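Beta-fructofuranosidase (Arthrobacter, PDB 3WPU) is an enzyme of the levansucrase/invertase family, whose members share a catalytic domain folded as a five-bladed beta-propeller. Local coordinates at residues A[208-212]-A[517-521]; A[177-181]-A[244-249]; A[56-60]-A[451-455]. All blocks are in the same frame, centred on the assembly; numbering follows the deposited sequence.

Contact 1 of 3, residues A[208-212]-A[517-521]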
loop_
_atom_site.group_PDB
_atom_site.type_symbol
_atom_site.label_atom_id
_atom_site.label_comp_id
_atom_site.label_asym_id
_atom_site.label_seq_id
_atom_site.Cartn_x
_atom_site.Cartn_y
_atom_site.Cartn_z
ATOM N N LYS A 208 24.373 1.641 -4.680
ATOM C CA LYS A 208 25.605 1.837 -5.399
ATOM C C LYS A 208 25.208 2.008 -6.863
ATOM O O LYS A 208 24.724 1.070 -7.492
ATOM C CB LYS A 208 26.563 0.672 -5.156
ATOM C CG LYS A 208 28.016 0.991 -5.520
ATOM C CD LYS A 208 28.309 0.698 -6.980
ATOM C CE LYS A 208 29.649 1.278 -7.438
ATOM N NZ LYS A 208 29.537 2.626 -8.089
ATOM N N ALA A 209 25.351 3.232 -7.366
ATOM C CA ALA A 209 24.878 3.584 -8.701
ATOM C C ALA A 209 26.021 4.045 -9.607
ATOM O O ALA A 209 26.974 4.674 -9.158
ATOM C CB ALA A 209 23.809 4.658 -8.611
ATOM N N ASN A 210 25.930 3.683 -10.878
ATOM C CA ASN A 210 26.793 4.289 -11.907
ATOM C C ASN A 210 26.048 4.317 -13.240
ATOM O O ASN A 210 24.841 4.065 -13.267
ATOM C CB ASN A 210 28.167 3.579 -11.982
ATOM C CG ASN A 210 28.077 2.086 -12.283
ATOM O OD1 ASN A 210 28.975 1.322 -11.912
ATOM N ND2 ASN A 210 27.027 1.659 -12.939
ATOM N N LYS A 211 26.750 4.622 -14.335
ATOM C CA LYS A 211 26.120 4.702 -15.658
ATOM C C LYS A 211 25.438 3.413 -16.063
ATOM O O LYS A 211 24.472 3.445 -16.816
ATOM C CB LYS A 211 27.137 5.045 -16.753
ATOM C CG LYS A 211 27.460 6.519 -16.842
ATOM C CD LYS A 211 28.545 6.794 -17.881
ATOM C CE LYS A 211 29.034 8.231 -17.804
ATOM N NZ LYS A 211 27.925 9.195 -18.020
ATOM N N LYS A 212 25.976 2.289 -15.610
ATOM C CA LYS A 212 25.458 0.966 -15.964
ATOM C C LYS A 212 24.206 0.551 -15.192
ATOM O O LYS A 212 23.484 -0.327 -15.642
ATOM C CB LYS A 212 26.542 -0.107 -15.793
ATOM C CG LYS A 212 27.459 -0.273 -16.999
ATOM C CD LYS A 212 28.035 1.053 -17.473
ATOM C CE LYS A 212 29.007 0.859 -18.628
ATOM N NZ LYS A 212 30.181 0.021 -18.260
ATOM N N ASP A 517 28.177 13.998 -14.977
ATOM C CA ASP A 517 27.976 12.605 -15.389
ATOM C C ASP A 517 29.085 11.716 -14.824
ATOM O O ASP A 517 28.822 10.618 -14.330
ATOM C CB ASP A 517 27.901 12.485 -16.916
ATOM C CG ASP A 517 26.815 13.360 -17.521
ATOM O OD1 ASP A 517 25.714 13.468 -16.924
ATOM O OD2 ASP A 517 27.064 13.941 -18.600
ATOM N N ASP A 518 30.319 12.214 -14.858
ATOM C CA ASP A 518 31.467 11.470 -14.336
ATOM C C ASP A 518 31.381 11.254 -12.821
ATOM O O ASP A 518 31.740 10.189 -12.316
ATOM C CB ASP A 518 32.781 12.196 -14.666
ATOM C CG ASP A 518 32.857 12.663 -16.119
ATOM O OD1 ASP A 518 32.522 11.875 -17.033
ATOM O OD2 ASP A 518 33.259 13.826 -16.340
ATOM N N TYR A 519 30.929 12.285 -12.111
ATOM C CA TYR A 519 30.711 12.242 -10.673
ATOM C C TYR A 519 29.659 11.185 -10.345
ATOM O O TYR A 519 29.827 10.409 -9.407
ATOM C CB TYR A 519 30.229 13.609 -10.220
ATOM C CG TYR A 519 29.916 13.829 -8.752
ATOM C CD1 TYR A 519 30.924 14.122 -7.839
ATOM C CD2 TYR A 519 28.599 13.855 -8.297
ATOM C CE1 TYR A 519 30.637 14.390 -6.506
ATOM C CE2 TYR A 519 28.302 14.113 -6.958
ATOM C CZ TYR A 519 29.323 14.384 -6.066
ATOM O OH TYR A 519 29.026 14.651 -4.736
ATOM N N LEU A 520 28.591 11.163 -11.136
ATOM C CA LEU A 520 27.501 10.197 -10.929
ATOM C C LEU A 520 27.833 8.798 -11.439
ATOM O O LEU A 520 27.145 7.841 -11.086
ATOM C CB LEU A 520 26.201 10.704 -11.557
ATOM C CG LEU A 520 25.649 11.976 -10.911
ATOM C CD1 LEU A 520 24.388 12.424 -11.628
ATOM C CD2 LEU A 520 25.399 11.786 -9.420
ATOM N N ASP A 521 28.878 8.669 -12.256
ATOM C CA ASP A 521 29.369 7.347 -12.688
ATOM C C ASP A 521 30.379 6.789 -11.680
ATOM O O ASP A 521 30.859 5.674 -11.827
ATOM C CB ASP A 521 29.991 7.448 -14.084
ATOM C CG ASP A 521 30.286 6.095 -14.708
ATOM O OD1 ASP A 521 29.516 5.132 -14.506
ATOM O OD2 ASP A 521 31.312 5.988 -15.415
HETATM O O HOH W 1 27.110 7.320 -8.272
#
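K211, in the turn of the beta-hairpin formed by strands 197-210 and 213-226, meets D521 just beyond the C-terminal end of helix 514-520. The tight part of the contact is this pair: the backbone N of K211 donates a nearly straight hydrogen bond (167°) to D521 OD1 at 2.8 Å. The N-H arrives on the anti side of the carboxylate and 25° out of its plane. D521 holds its CG anti to the backbone N (chi1 -169°), which carries the carboxylate to the turn. An aspartate suits the place because its short, negative side chain can take up a turn N-H. N210 CB presses on the same OD1 at 3.3 Å. The K211 side chain crosses that of D521 at about a right angle, its CG 3.6 Å from D521 CG. Toward solvent the packing thins. K211 NZ reaches D517 CB at 3.5 Å but stays 4.9 Å from D517 OD2, so attraction there is probably long-range, as suits a long, charged side chain at an exposed position. On the helix's buried side, L520 and Y519 touch strand 488-493. Nearer the hairpin strand one water joins the backbones, donating to A209 O at 2.8 Å and to L520 O at 2.9 Å.

Contact 2 of 3, residues A[177-181]-A[244-249]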
loop_
_atom_site.group_PDB
_atom_site.type_symbol
_atom_site.label_atom_id
_atom_site.label_comp_id
_atom_site.label_asym_id
_atom_site.label_seq_id
_atom_site.Cartn_x
_atom_site.Cartn_y
_atom_site.Cartn_z
ATOM N N LEU A 177 14.929 -0.497 4.825
ATOM C CA LEU A 177 13.859 -1.290 4.275
ATOM C C LEU A 177 13.000 -1.893 5.409
ATOM O O LEU A 177 13.439 -2.747 6.173
ATOM C CB LEU A 177 14.439 -2.361 3.369
ATOM C CG LEU A 177 13.462 -3.336 2.705
ATOM C CD1 LEU A 177 12.418 -2.594 1.889
ATOM C CD2 LEU A 177 14.228 -4.326 1.851
ATOM N N PHE A 178 11.800 -1.357 5.567
ATOM C CA PHE A 178 10.818 -1.897 6.513
ATOM C C PHE A 178 9.995 -2.929 5.769
ATOM O O PHE A 178 9.452 -2.630 4.735
ATOM C CB PHE A 178 9.936 -0.797 7.062
ATOM C CG PHE A 178 10.688 0.192 7.913
ATOM C CD1 PHE A 178 10.895 -0.035 9.260
ATOM C CD2 PHE A 178 11.271 1.302 7.320
ATOM C CE1 PHE A 178 11.615 0.864 10.042
ATOM C CE2 PHE A 178 11.995 2.205 8.094
ATOM C CZ PHE A 178 12.171 1.970 9.450
ATOM N N PHE A 179 9.887 -4.124 6.304
ATOM C CA PHE A 179 9.146 -5.171 5.618
ATOM C C PHE A 179 8.512 -6.152 6.586
ATOM O O PHE A 179 8.646 -6.038 7.788
ATOM C CB PHE A 179 10.046 -5.865 4.587
ATOM C CG PHE A 179 11.136 -6.725 5.191
ATOM C CD1 PHE A 179 11.048 -8.115 5.162
ATOM C CD2 PHE A 179 12.249 -6.137 5.802
ATOM C CE1 PHE A 179 12.054 -8.909 5.718
ATOM C CE2 PHE A 179 13.246 -6.925 6.360
ATOM C CZ PHE A 179 13.139 -8.304 6.315
ATOM N N THR A 180 7.763 -7.093 6.038
ATOM C CA THR A 180 7.122 -8.116 6.822
ATOM C C THR A 180 7.881 -9.407 6.610
ATOM O O THR A 180 7.930 -9.942 5.495
ATOM C CB THR A 180 5.640 -8.292 6.465
ATOM O OG1 THR A 180 4.978 -7.016 6.363
ATOM C CG2 THR A 180 4.924 -9.181 7.497
ATOM N N ASP A 181 8.459 -9.920 7.685
ATOM C CA ASP A 181 9.336 -11.075 7.631
ATOM C C ASP A 181 8.525 -12.235 8.187
ATOM O O ASP A 181 8.092 -12.171 9.326
ATOM C CB ASP A 181 10.599 -10.797 8.457
ATOM C CG ASP A 181 11.760 -11.760 8.127
ATOM O OD1 ASP A 181 11.666 -12.557 7.151
ATOM O OD2 ASP A 181 12.792 -11.732 8.833
ATOM N N PHE A 244 -1.147 -9.445 10.139
ATOM C CA PHE A 244 -0.166 -8.557 10.817
ATOM C C PHE A 244 0.946 -8.314 9.825
ATOM O O PHE A 244 1.757 -9.197 9.571
ATOM C CB PHE A 244 0.370 -9.168 12.118
ATOM C CG PHE A 244 1.212 -8.206 12.916
ATOM C CD1 PHE A 244 0.626 -7.316 13.796
ATOM C CD2 PHE A 244 2.589 -8.212 12.780
ATOM C CE1 PHE A 244 1.417 -6.403 14.488
ATOM C CE2 PHE A 244 3.376 -7.331 13.491
ATOM C CZ PHE A 244 2.782 -6.428 14.346
ATOM N N ARG A 245 0.909 -7.173 9.161
ATOM C CA ARG A 245 1.842 -6.907 8.064
ATOM C C ARG A 245 1.772 -5.488 7.546
ATOM O O ARG A 245 0.917 -4.704 7.975
ATOM C CB ARG A 245 1.555 -7.896 6.891
ATOM C CG ARG A 245 0.151 -7.854 6.328
ATOM C CD ARG A 245 0.052 -8.843 5.159
ATOM N NE ARG A 245 -1.299 -8.963 4.648
ATOM C CZ ARG A 245 -2.260 -9.729 5.145
ATOM N NH1 ARG A 245 -2.049 -10.528 6.183
ATOM N NH2 ARG A 245 -3.447 -9.746 4.554
ATOM N N ASP A 246 2.699 -5.185 6.637
ATOM C CA ASP A 246 2.691 -4.016 5.748
ATOM C C ASP A 246 3.034 -2.683 6.473
ATOM O O ASP A 246 2.201 -1.777 6.474
ATOM C CB ASP A 246 1.341 -3.823 5.064
ATOM C CG ASP A 246 0.876 -5.043 4.249
ATOM O OD1 ASP A 246 1.700 -5.927 3.964
ATOM O OD2 ASP A 246 -0.373 -5.139 3.985
ATOM N N PRO A 247 4.261 -2.558 6.995
ATOM C CA PRO A 247 4.660 -1.313 7.695
ATOM C C PRO A 247 4.900 -0.136 6.728
ATOM O O PRO A 247 5.640 -0.265 5.738
ATOM C CB PRO A 247 5.983 -1.704 8.354
ATOM C CG PRO A 247 6.537 -2.752 7.459
ATOM C CD PRO A 247 5.336 -3.568 7.092
ATOM N N PHE A 248 4.302 1.013 7.051
ATOM C CA PHE A 248 4.514 2.279 6.352
ATOM C C PHE A 248 4.894 3.332 7.406
ATOM O O PHE A 248 4.091 3.582 8.292
ATOM C CB PHE A 248 3.207 2.698 5.646
ATOM C CG PHE A 248 3.243 4.093 5.046
ATOM C CD1 PHE A 248 3.688 4.290 3.756
ATOM C CD2 PHE A 248 2.861 5.211 5.792
ATOM C CE1 PHE A 248 3.746 5.556 3.184
ATOM C CE2 PHE A 248 2.895 6.478 5.220
ATOM C CZ PHE A 248 3.357 6.665 3.938
ATOM N N THR A 249 6.083 3.922 7.282
ATOM C CA THR A 249 6.588 4.918 8.274
ATOM C C THR A 249 6.512 6.333 7.745
ATOM O O THR A 249 6.534 6.568 6.529
ATOM C CB THR A 249 8.039 4.626 8.746
ATOM O OG1 THR A 249 9.006 5.064 7.772
ATOM C CG2 THR A 249 8.234 3.163 9.131
#
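T180 OG1 takes the backbone N-H of D246 at 2.9 Å in an almost perfectly straight bond (179°), tying strand 174-184 to the R245-D246-P247 sequence, the RDP motif of this family. The hydroxyl sits beside the backbone N of T180 (chi1 -46°) and also bonds to S164 O, so a buried threonine serves both as acceptor and as donor. Its methyl goes the other way, with CG2 3.7 Å from R245 CB. P247, with no N-H to satisfy, suits an outermost strand of its sheet; its CD lies 3.5 Å from T180 OG1, and its CG 3.9 Å from F178 CB. Farther along, T249 CG2 stands almost over the centre of the F178 ring, a CH-pi contact of 3.9 Å from methyl to centroid. The T249 torsion (chi1 79°) sets that methyl anti to the carbonyl carbon, while its OG1 bonds to R168 NH1. D246 OD2 accepts from R339 N and its OD1 bonds to a bound glycerol; R245 NH2 forms a salt bridge with E338 OE1. The axes of segments 177-181 and 245-249 run nearly antiparallel and approach to 5.8 Å, but their strands belong to different sheets; strand 159-169 borders strand 174-184, and strand 260-266 flanks strand 245-250.

Contact 3 of 3, residues A[56-60]-A[451-455]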
loop_
_atom_site.group_PDB
_atom_site.type_symbol
_atom_site.label_atom_id
_atom_site.label_comp_id
_atom_site.label_asym_id
_atom_site.label_seq_id
_atom_site.Cartn_x
_atom_site.Cartn_y
_atom_site.Cartn_z
ATOM N N THR A 56 -14.475 4.833 -9.383
ATOM C CA THR A 56 -14.067 3.623 -10.085
ATOM C C THR A 56 -12.780 3.849 -10.892
ATOM O O THR A 56 -12.664 4.810 -11.664
ATOM C CB THR A 56 -15.182 3.129 -11.026
ATOM O OG1 THR A 56 -16.355 2.815 -10.268
ATOM C CG2 THR A 56 -14.746 1.904 -11.812
ATOM N N MET A 57 -11.811 2.956 -10.722
ATOM C CA MET A 57 -10.571 3.000 -11.499
ATOM C C MET A 57 -10.849 2.841 -12.984
ATOM O O MET A 57 -11.627 1.976 -13.345
ATOM C CB MET A 57 -9.645 1.867 -11.057
ATOM C CG MET A 57 -8.236 1.954 -11.602
ATOM S SD MET A 57 -7.221 0.583 -10.993
ATOM C CE MET A 57 -5.753 0.803 -12.026
ATOM N N PRO A 58 -10.204 3.652 -13.838
ATOM C CA PRO A 58 -10.270 3.427 -15.286
ATOM C C PRO A 58 -9.963 2.006 -15.643
ATOM O O PRO A 58 -9.110 1.368 -15.020
ATOM C CB PRO A 58 -9.232 4.399 -15.846
ATOM C CG PRO A 58 -9.144 5.501 -14.822
ATOM C CD PRO A 58 -9.455 4.876 -13.493
ATOM N N THR A 59 -10.677 1.493 -16.652
ATOM C CA THR A 59 -10.569 0.109 -17.038
ATOM C C THR A 59 -9.229 -0.174 -17.708
ATOM O O THR A 59 -8.824 0.528 -18.651
ATOM C CB THR A 59 -11.750 -0.242 -17.962
ATOM O OG1 THR A 59 -12.993 -0.129 -17.245
ATOM C CG2 THR A 59 -11.646 -1.659 -18.510
ATOM N N VAL A 60 -8.521 -1.183 -17.198
ATOM C CA VAL A 60 -7.199 -1.551 -17.693
ATOM C C VAL A 60 -7.354 -2.470 -18.896
ATOM O O VAL A 60 -8.102 -3.429 -18.824
ATOM C CB VAL A 60 -6.394 -2.266 -16.609
ATOM C CG1 VAL A 60 -5.038 -2.706 -17.107
ATOM C CG2 VAL A 60 -6.183 -1.287 -15.447
ATOM N N ALA A 451 -0.118 -2.096 -13.244
ATOM C CA ALA A 451 -1.144 -1.481 -14.076
ATOM C C ALA A 451 -0.653 -0.106 -14.573
ATOM O O ALA A 451 0.424 0.336 -14.163
ATOM C CB ALA A 451 -2.421 -1.313 -13.270
ATOM N N PRO A 452 -1.449 0.581 -15.439
ATOM C CA PRO A 452 -1.155 1.977 -15.693
ATOM C C PRO A 452 -1.418 2.769 -14.414
ATOM O O PRO A 452 -2.357 2.479 -13.674
ATOM C CB PRO A 452 -2.161 2.378 -16.779
ATOM C CG PRO A 452 -2.623 1.074 -17.394
ATOM C CD PRO A 452 -2.608 0.117 -16.227
ATOM N N THR A 453 -0.591 3.752 -14.156
ATOM C CA THR A 453 -0.806 4.625 -13.030
ATOM C C THR A 453 -1.988 5.533 -13.350
ATOM O O THR A 453 -2.133 5.988 -14.492
ATOM C CB THR A 453 0.470 5.391 -12.811
ATOM O OG1 THR A 453 1.468 4.453 -12.401
ATOM C CG2 THR A 453 0.320 6.494 -11.737
ATOM N N VAL A 454 -2.812 5.797 -12.344
ATOM C CA VAL A 454 -4.013 6.590 -12.545
ATOM C C VAL A 454 -3.954 7.764 -11.600
ATOM O O VAL A 454 -3.020 7.872 -10.841
ATOM C CB VAL A 454 -5.321 5.774 -12.379
ATOM C CG1 VAL A 454 -5.402 4.694 -13.444
ATOM C CG2 VAL A 454 -5.461 5.179 -10.981
ATOM N N LYS A 455 -4.924 8.663 -11.716
ATOM C CA LYS A 455 -4.885 9.904 -10.943
ATOM C C LYS A 455 -6.211 10.106 -10.215
ATOM O O LYS A 455 -7.272 10.197 -10.832
ATOM C CB LYS A 455 -4.576 11.102 -11.862
ATOM C CG LYS A 455 -4.461 12.430 -11.127
ATOM C CD LYS A 455 -3.919 13.506 -12.059
ATOM C CE LYS A 455 -3.930 14.876 -11.399
ATOM N NZ LYS A 455 -5.273 15.536 -11.457
#
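M57 CE, the tip of a fully extended side chain, reaches A451 and V454, lying 4.1 Å from A451 CB and 4.2 Å from V454 CG1. With CG anti to the backbone N (chi1 -169°) and the torsions beyond also extended, the thioether spans the gap between two backbones that are otherwise well apart. A long, unbranched, apolar residue is suited to this reach. Next to it, P58 CD rests against V454 CG1 at 4.1 Å; that methyl lies beside the backbone N of V454, turned toward the proline ring. Farther along, V60 puts both methyls against P452 CD, CG1 at 3.8 Å and CG2 at 3.9 Å. Branched valine thus offers two methyls to one ring carbon, and every touching side chain is apolar and buried, as suits a contact built on close apolar packing and exclusion of water.

Both chains are stretched out, their prolines favouring this shape, and the end-to-end directions of the touching parts differ by 140°. Polar groups of the second shell hold each in place. Q419 grips the first segment twice, its NE2 bonding to P58 O and its OE1 to V60 N, while M57 makes a backbone bond with G394. Across the contact, the backbone of A451 bonds with S433 and A482, T453 bonds with G479 and G480, and T453 OG1 also bonds to D483 O, on the side turned away from 56-60. L393 lies against both M57 and V454, widening the apolar patch to strand 391-394.

Residues 56-60 thus form a coil, well before the first long strand at 72-81, that packs over the approach to strand 454-458 in a four-stranded antiparallel sheet, consistent with one blade of the five-bladed propeller of this family.

How the contacts relate
Contacts 2 and 3 are buried, whereas contact 1 lies at the surface, its centre about 31 Å from that of the chain. Contacts 1 and 2 share a sheet: strands 174-184 and 197-210 are sequential neighbours in it, so this sheet meets strand 245-250 near the middle of the protein and helix 514-520, near the C-terminus, at the far end of strand 197-210 and the turn after it. Contact 3 belongs elsewhere, joining an N-terminal coil to another sheet, its centre about 25 Å from that of contact 2. The chemistry follows position. Contact 1 relies on an aspartate, water and long-range charge; contact 2 combines a buried threonine hydrogen bond with methyl-to-ring packing; contact 3 is purely apolar.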